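Long-range contacts in putative uncharacterized protein TTHB187 (Thermus thermophilus HB8, PDB 3SK9), which is the N-terminal HD nuclease domain of the CRISPR-associated endonuclease/helicase Cas3, cutting single-stranded DNA with the help of transition-metal ions such as manganese or nickel: residues A[112-117]-A[155-159]; A[79-84]-A[162-166]. All blocks are in the same frame, centred on the assembly; numbering follows the deposited sequence.

Contact 1: A[112-117]-A[155-159]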
# COMPACT_ATOMS: atom_id res chain seq x y z
N VAL A 112 -1.88 -4.56 -11.86
CA VAL A 112 -3.08 -5.24 -12.35
C VAL A 112 -3.41 -6.37 -11.38
O VAL A 112 -4.58 -6.58 -10.99
CB VAL A 112 -2.90 -5.81 -13.76
CG1 VAL A 112 -4.10 -6.62 -14.20
CG2 VAL A 112 -2.62 -4.69 -14.78
N PHE A 113 -2.38 -7.13 -10.99
CA PHE A 113 -2.60 -8.17 -9.95
C PHE A 113 -3.02 -7.55 -8.64
O PHE A 113 -3.90 -8.09 -7.95
CB PHE A 113 -1.37 -9.02 -9.75
CG PHE A 113 -1.06 -9.94 -10.93
CD1 PHE A 113 -1.52 -11.24 -10.95
CD2 PHE A 113 -0.34 -9.47 -12.00
CE1 PHE A 113 -1.22 -12.08 -12.02
CE2 PHE A 113 -0.03 -10.31 -13.08
CZ PHE A 113 -0.48 -11.60 -13.08
N THR A 114 -2.45 -6.41 -8.27
CA THR A 114 -2.86 -5.82 -6.99
C THR A 114 -4.37 -5.54 -7.09
O THR A 114 -5.13 -5.82 -6.15
CB THR A 114 -2.10 -4.49 -6.71
OG1 THR A 114 -0.73 -4.78 -6.53
CG2 THR A 114 -2.69 -3.76 -5.44
N GLU A 115 -4.81 -4.96 -8.20
CA GLU A 115 -6.22 -4.63 -8.31
C GLU A 115 -7.11 -5.90 -8.20
O GLU A 115 -8.10 -5.92 -7.48
CB GLU A 115 -6.52 -3.83 -9.58
CG GLU A 115 -8.04 -3.58 -9.82
CD GLU A 115 -8.34 -2.84 -11.10
OE1 GLU A 115 -7.38 -2.48 -11.81
OE2 GLU A 115 -9.54 -2.60 -11.38
N LEU A 116 -6.77 -6.96 -8.95
CA LEU A 116 -7.58 -8.20 -8.89
C LEU A 116 -7.59 -8.80 -7.48
O LEU A 116 -8.63 -9.26 -7.05
CB LEU A 116 -7.06 -9.24 -9.85
CG LEU A 116 -7.24 -8.85 -11.32
CD1 LEU A 116 -6.52 -9.88 -12.21
CD2 LEU A 116 -8.71 -8.79 -11.60
N PHE A 117 -6.45 -8.81 -6.81
CA PHE A 117 -6.36 -9.42 -5.49
C PHE A 117 -7.19 -8.62 -4.51
O PHE A 117 -7.93 -9.19 -3.69
CB PHE A 117 -4.90 -9.48 -4.97
CG PHE A 117 -3.97 -10.34 -5.82
CD1 PHE A 117 -4.47 -11.27 -6.70
CD2 PHE A 117 -2.60 -10.21 -5.69
CE1 PHE A 117 -3.60 -12.06 -7.45
CE2 PHE A 117 -1.74 -11.01 -6.43
CZ PHE A 117 -2.23 -11.92 -7.30
N ALA A 155 -3.80 -11.59 -16.73
CA ALA A 155 -3.50 -11.91 -15.35
C ALA A 155 -4.21 -13.21 -14.93
O ALA A 155 -3.62 -14.08 -14.27
CB ALA A 155 -3.92 -10.76 -14.44
N ARG A 156 -5.48 -13.34 -15.27
CA ARG A 156 -6.28 -14.49 -14.83
C ARG A 156 -5.71 -15.79 -15.44
O ARG A 156 -5.78 -16.86 -14.83
CB ARG A 156 -7.75 -14.30 -15.18
CG ARG A 156 -8.47 -13.22 -14.40
CD ARG A 156 -9.96 -13.28 -14.66
NE ARG A 156 -10.65 -11.99 -14.62
CZ ARG A 156 -11.04 -11.37 -13.51
NH1 ARG A 156 -10.78 -11.90 -12.32
NH2 ARG A 156 -11.69 -10.22 -13.59
N ARG A 157 -5.11 -15.69 -16.61
CA ARG A 157 -4.43 -16.86 -17.20
C ARG A 157 -3.32 -17.38 -16.25
O ARG A 157 -3.21 -18.59 -15.98
CB ARG A 157 -3.86 -16.49 -18.58
CG ARG A 157 -4.38 -17.33 -19.74
CD ARG A 157 -3.92 -16.79 -21.11
NE ARG A 157 -4.76 -15.69 -21.59
CZ ARG A 157 -4.30 -14.52 -22.07
NH1 ARG A 157 -2.99 -14.29 -22.16
NH2 ARG A 157 -5.17 -13.59 -22.47
N HIS A 158 -2.53 -16.47 -15.72
CA HIS A 158 -1.49 -16.85 -14.77
C HIS A 158 -2.10 -17.41 -13.49
O HIS A 158 -1.61 -18.39 -12.92
CB HIS A 158 -0.63 -15.63 -14.40
CG HIS A 158 0.18 -15.08 -15.53
ND1 HIS A 158 1.37 -15.63 -15.94
CD2 HIS A 158 -0.02 -13.99 -16.31
CE1 HIS A 158 1.87 -14.91 -16.93
NE2 HIS A 158 1.04 -13.91 -17.17
N LEU A 159 -3.16 -16.78 -13.03
CA LEU A 159 -3.73 -17.13 -11.74
C LEU A 159 -4.31 -18.54 -11.78
O LEU A 159 -4.41 -19.21 -10.75
CB LEU A 159 -4.81 -16.12 -11.32
CG LEU A 159 -4.20 -14.75 -10.95
CD1 LEU A 159 -5.29 -13.76 -10.61
CD2 LEU A 159 -3.19 -14.91 -9.80
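One face of the F113 ring carries the methyl of A155, a CH-pi contact in which CB of A155 stands 4.0 Å from the ring centroid and 19° off the normal. At the rim of the same ring, near its plane, lie CD2 of L159 and CD2 of H158, the latter 4.0 Å from F113 CZ. The F117 ring also takes L159 in its plane, with CE1 of F117 3.7 Å from L159 CD2, so this one methyl touches the edges of both rings. F113 O lies 3.1 Å above the F117 plane, toward the rim, and R170 adds a cation-pi contact. L116 CB points toward helix 149-161, and with CG anti to the carbonyl carbon (chi1 -67°) CD1 meets CB of A155 at 3.5 Å. Its other methyl, CD2, sits 3.8 Å from R156 NH1. Segments 112-117 and 155-159 of helices 110-124 and 149-161 cross at -70°, their axes 11.0 Å apart, a gap bridged by long side chains meeting the small A155. No hydrogen bond joins the two segments. Cohesion therefore rests on apolar and CH-pi packing, edged by the imidazole of H158 and by exposed R156, whose guanidinium has a leucine methyl over one face.

Contact 2: A[79-84]-A[162-166]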
# COMPACT_ATOMS: atom_id res chain seq x y z
N ALA A 79 3.02 -10.68 -5.11
CA ALA A 79 2.88 -11.96 -4.43
C ALA A 79 2.25 -12.98 -5.38
O ALA A 79 1.17 -13.51 -5.13
CB ALA A 79 2.04 -11.82 -3.18
N SER A 80 3.01 -13.28 -6.43
CA SER A 80 2.60 -14.19 -7.50
C SER A 80 3.88 -14.75 -8.15
O SER A 80 4.89 -14.06 -8.21
CB SER A 80 1.80 -13.38 -8.52
OG SER A 80 1.62 -14.16 -9.72
N PRO A 81 3.83 -15.98 -8.68
CA PRO A 81 5.07 -16.56 -9.23
C PRO A 81 5.61 -15.72 -10.40
O PRO A 81 6.81 -15.68 -10.62
CB PRO A 81 4.65 -17.94 -9.76
CG PRO A 81 3.33 -18.25 -9.18
CD PRO A 81 2.71 -16.94 -8.63
N VAL A 82 4.72 -15.07 -11.15
CA VAL A 82 5.09 -14.20 -12.25
C VAL A 82 6.18 -13.15 -11.87
O VAL A 82 7.04 -12.80 -12.68
CB VAL A 82 3.83 -13.46 -12.75
CG1 VAL A 82 4.20 -12.29 -13.59
CG2 VAL A 82 2.92 -14.42 -13.50
N PHE A 83 6.14 -12.65 -10.64
CA PHE A 83 7.10 -11.62 -10.21
C PHE A 83 8.21 -12.13 -9.24
O PHE A 83 8.90 -11.33 -8.62
CB PHE A 83 6.34 -10.45 -9.55
CG PHE A 83 5.26 -9.89 -10.43
CD1 PHE A 83 3.93 -10.22 -10.21
CD2 PHE A 83 5.58 -9.08 -11.52
CE1 PHE A 83 2.94 -9.72 -11.04
CE2 PHE A 83 4.61 -8.58 -12.37
CZ PHE A 83 3.28 -8.91 -12.13
N GLN A 84 8.37 -13.45 -9.12
CA GLN A 84 9.31 -13.98 -8.17
C GLN A 84 10.20 -14.98 -8.93
O GLN A 84 9.87 -15.37 -10.05
CB GLN A 84 8.55 -14.68 -7.04
CG GLN A 84 7.60 -13.72 -6.27
CD GLN A 84 8.37 -12.66 -5.49
OE1 GLN A 84 9.51 -12.88 -5.08
NE2 GLN A 84 7.73 -11.49 -5.26
N GLU A 162 -1.31 -21.11 -11.14
CA GLU A 162 -0.40 -21.01 -9.98
C GLU A 162 -0.77 -22.02 -8.89
O GLU A 162 -1.93 -22.45 -8.76
CB GLU A 162 -0.41 -19.58 -9.39
CG GLU A 162 -1.72 -19.23 -8.79
CD GLU A 162 -1.80 -17.82 -8.18
OE1 GLU A 162 -2.81 -17.59 -7.51
OE2 GLU A 162 -0.88 -16.97 -8.35
N ASP A 163 0.23 -22.38 -8.10
CA ASP A 163 0.02 -23.18 -6.91
C ASP A 163 -1.00 -22.47 -6.03
O ASP A 163 -0.88 -21.28 -5.82
CB ASP A 163 1.34 -23.34 -6.17
CG ASP A 163 1.30 -24.39 -5.09
OD1 ASP A 163 2.21 -25.24 -5.05
OD2 ASP A 163 0.35 -24.39 -4.29
N PRO A 164 -2.02 -23.19 -5.55
CA PRO A 164 -3.10 -22.65 -4.70
C PRO A 164 -2.64 -21.98 -3.39
O PRO A 164 -3.33 -21.10 -2.85
CB PRO A 164 -3.95 -23.89 -4.39
CG PRO A 164 -3.67 -24.83 -5.49
CD PRO A 164 -2.26 -24.60 -5.92
N LEU A 165 -1.50 -22.41 -2.88
CA LEU A 165 -0.92 -21.81 -1.67
C LEU A 165 -0.68 -20.28 -1.83
O LEU A 165 -0.73 -19.53 -0.85
CB LEU A 165 0.41 -22.49 -1.34
CG LEU A 165 0.88 -22.41 0.12
CD1 LEU A 165 -0.13 -23.07 1.02
CD2 LEU A 165 2.26 -23.04 0.29
N TRP A 166 -0.41 -19.84 -3.05
CA TRP A 166 -0.25 -18.40 -3.32
C TRP A 166 -1.49 -17.58 -2.91
O TRP A 166 -1.35 -16.46 -2.42
CB TRP A 166 0.10 -18.14 -4.80
CG TRP A 166 1.55 -18.41 -5.14
CD1 TRP A 166 2.07 -19.47 -5.82
CD2 TRP A 166 2.68 -17.59 -4.77
NE1 TRP A 166 3.44 -19.36 -5.92
CE2 TRP A 166 3.83 -18.20 -5.29
CE3 TRP A 166 2.81 -16.38 -4.09
CZ2 TRP A 166 5.10 -17.65 -5.13
CZ3 TRP A 166 4.08 -15.83 -3.94
CH2 TRP A 166 5.19 -16.46 -4.44
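The indole of W166 and the ring of P81 lie one over the other, their side chains running past each other in opposite directions. CD of P81 stands 3.6 Å from the centroid of the five-membered ring, only 7° off its normal, a CH-pi contact over the face; CG of P81 reaches the nitrogen side of that ring, 3.4 Å from NE1 of W166. The six-membered ring continues along the backbone of 79-81: CZ3 of W166 is 3.7 Å from S80 N, and CE3 approaches A79 O obliquely. Beyond it, CG of Q84 meets CH2 of W166 at 4.1 Å, the Q84 amide plane turned 29° from the indole.

W166 lies in the first turn of the helix that runs to 181; just before it, the side chain of D163 accepts from L165 N, a nearly straight capping bond met on the anti side of the carboxylate and somewhat out of its plane. The segment 79-84 follows closely on H74 and D75, the metal-binding His-Asp pair that gives the HD domain its name, so the tryptophan packs against the chain leaving the metal site. L13 and W16 of helix 10-16 also touch the W166 side chain.

E162 crosses P81 at about a right angle. Its CG sits between the backbone N and the carbonyl carbon (chi1 66°) and the chain is extended beyond, which carries OE2 to 3.6 Å from CD of P81. The other oxygen, OE1, forms salt bridges with R170 and K167, two cations that would probably favour the ionised carboxylate. R170 also donates to A79 O through NH2, which ties the oxygen beside the indole to helix 165-181, while Q84 OE1 is bound by K18 N.

The two contacts lie with their centres 10 Å apart on one side of the HD domain. Along the chain, 79-84 comes first, then 112-117, 155-159 and 162-166, so contact 1 falls wholly between the two halves of contact 2. The second segments are two residues apart, 155-159 in helix 149-161 and 162-166 spanning the connection and the first turn of helix 165-181. The contacts also touch directly: F113 and F83 meet with ring planes at about 85°. R170 serves both. Contact 1 packs helix 149-161 on helix 110-124; contact 2 packs the lead-in and first turn of helix 165-181 on the loop that follows metal ligands H74 and D75.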